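Local coordinates for cell division protein FtsZ 1 (Methanocaldococcus jannaschii, PDB 2VAP), which binds GTP and probably hydrolyses it, polymerising, as FtsZ proteins do, into the dynamic ring that forms at the future site of cell division, at residues 124-129 / 153-158. Residues are numbered along the deposited sequence; the frame is centred on the assembly and turned at random.
Sequences MVFITC and LTVAVV
Leu-153 opens the pairing of two neighbouring parallel strands by offering its carbonyl O to the amide N of Val-125, at 2.9 Å. Its isobutyl group runs side by side with Met-124, whose extended chain brings the terminal CE to 3.7 Å from Leu-153 CD2. At Thr-154 the methyl CG2 meets Ile-127 CD1 at 3.6 Å on the face turned to helix 135-149, while the hydroxyl is engaged elsewhere, with Ser-147 of that helix and the carbonyl of Ala-152.

Val-155 shows how one residue of a parallel strand reaches both ways along its partner. Its N-H points almost straight at Val-125 O (N-H...O angle 175°), and its own O accepts from Ile-127 N in the carbonyl plane. With CG1 anti to the backbone N (chi1 177°), the two methyls divide their work: CG1 packs on the Phe-126 ring, over one face of which CB lies, and CG2 meets Met-124 CE. Ala-156 turns its CA-H to Ile-127 O, with CA 3.2 Å from that oxygen.

At Val-157 the N-H reaches Ile-127 O at 2.8 Å, and CG2 comes to the edge of the Phe-126 ring. Farther along, a side chain takes over from the backbone: a chi1 of -171° swings Thr-128 OG1 to Val-157 O, to which it donates at 2.8 Å. Val-158 ends the walk with CG1 3.7 Å from SG of Cys-129, a residue whose side chain lies close to GTP-binding Gly-136.

Helix 204-227 packs on the face bearing Met-124, Phe-126 and Thr-128. Helix 135-149, on the other face, links the two strands in a beta-alpha-beta unit at the heart of the Rossmann-like GTPase domain shared by FtsZ and tubulin, with the nucleotide bound near the C-terminal end of strand 124-130.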
# COMPACT_ATOMS: atom_id res chain seq x y z
N MET A 124 2.54 -12.49 -4.01
CA MET A 124 2.58 -11.26 -3.22
C MET A 124 1.18 -10.94 -2.71
O MET A 124 0.20 -11.04 -3.45
CB MET A 124 3.10 -10.11 -4.08
CG MET A 124 3.51 -8.87 -3.31
SD MET A 124 4.12 -7.59 -4.43
CE MET A 124 4.76 -6.40 -3.26
N VAL A 125 1.10 -10.57 -1.43
CA VAL A 125 -0.18 -10.18 -0.83
C VAL A 125 -0.07 -8.79 -0.20
O VAL A 125 0.81 -8.54 0.63
CB VAL A 125 -0.68 -11.21 0.23
CG1 VAL A 125 -1.98 -10.73 0.88
CG2 VAL A 125 -0.88 -12.58 -0.40
N PHE A 126 -0.96 -7.90 -0.61
CA PHE A 126 -1.11 -6.59 0.02
C PHE A 126 -2.23 -6.65 1.05
O PHE A 126 -3.33 -7.12 0.74
CB PHE A 126 -1.43 -5.52 -1.03
CG PHE A 126 -0.25 -5.12 -1.87
CD1 PHE A 126 0.12 -5.88 -2.98
CD2 PHE A 126 0.48 -3.97 -1.57
CE1 PHE A 126 1.21 -5.50 -3.76
CE2 PHE A 126 1.56 -3.59 -2.35
CZ PHE A 126 1.93 -4.35 -3.45
N ILE A 127 -1.94 -6.21 2.26
CA ILE A 127 -2.96 -6.10 3.31
C ILE A 127 -3.18 -4.62 3.62
O ILE A 127 -2.24 -3.92 4.01
CB ILE A 127 -2.57 -6.86 4.61
CG1 ILE A 127 -2.33 -8.35 4.32
CG2 ILE A 127 -3.66 -6.72 5.67
CD1 ILE A 127 -0.88 -8.71 4.08
N THR A 128 -4.41 -4.15 3.42
CA THR A 128 -4.71 -2.74 3.62
C THR A 128 -5.92 -2.51 4.53
O THR A 128 -6.91 -3.24 4.48
CB THR A 128 -4.87 -1.98 2.27
OG1 THR A 128 -4.97 -0.57 2.51
CG2 THR A 128 -6.11 -2.45 1.49
N CYS A 129 -5.80 -1.49 5.38
CA CYS A 129 -6.87 -1.10 6.30
C CYS A 129 -6.54 0.24 6.94
O CYS A 129 -5.41 0.73 6.86
CB CYS A 129 -7.07 -2.16 7.38
SG CYS A 129 -5.75 -2.26 8.61
N LEU A 153 5.26 -12.83 -0.56
CA LEU A 153 5.82 -11.54 -0.16
C LEU A 153 4.69 -10.73 0.46
O LEU A 153 3.71 -10.41 -0.21
CB LEU A 153 6.43 -10.81 -1.36
CG LEU A 153 6.98 -9.39 -1.17
CD1 LEU A 153 8.12 -9.33 -0.16
CD2 LEU A 153 7.43 -8.81 -2.51
N THR A 154 4.83 -10.43 1.75
CA THR A 154 3.74 -9.88 2.54
C THR A 154 3.95 -8.40 2.84
O THR A 154 4.84 -8.03 3.60
CB THR A 154 3.56 -10.69 3.85
OG1 THR A 154 3.42 -12.08 3.53
CG2 THR A 154 2.34 -10.24 4.63
N VAL A 155 3.10 -7.57 2.23
CA VAL A 155 3.23 -6.11 2.36
C VAL A 155 1.94 -5.51 2.92
O VAL A 155 0.85 -5.75 2.38
CB VAL A 155 3.57 -5.45 0.99
CG1 VAL A 155 3.63 -3.93 1.12
CG2 VAL A 155 4.89 -5.99 0.45
N ALA A 156 2.06 -4.75 3.99
CA ALA A 156 0.93 -4.02 4.55
C ALA A 156 1.00 -2.55 4.15
O ALA A 156 2.07 -1.95 4.16
CB ALA A 156 0.88 -4.17 6.06
N VAL A 157 -0.15 -2.00 3.76
CA VAL A 157 -0.27 -0.57 3.49
C VAL A 157 -1.43 -0.07 4.35
O VAL A 157 -2.60 -0.30 4.04
CB VAL A 157 -0.53 -0.26 2.00
CG1 VAL A 157 -0.57 1.25 1.76
CG2 VAL A 157 0.54 -0.89 1.11
N VAL A 158 -1.08 0.59 5.45
CA VAL A 158 -2.06 0.95 6.48
C VAL A 158 -1.96 2.41 6.89
O VAL A 158 -0.91 3.03 6.77
CB VAL A 158 -1.92 0.04 7.74
CG1 VAL A 158 -2.30 -1.40 7.42
CG2 VAL A 158 -0.51 0.11 8.32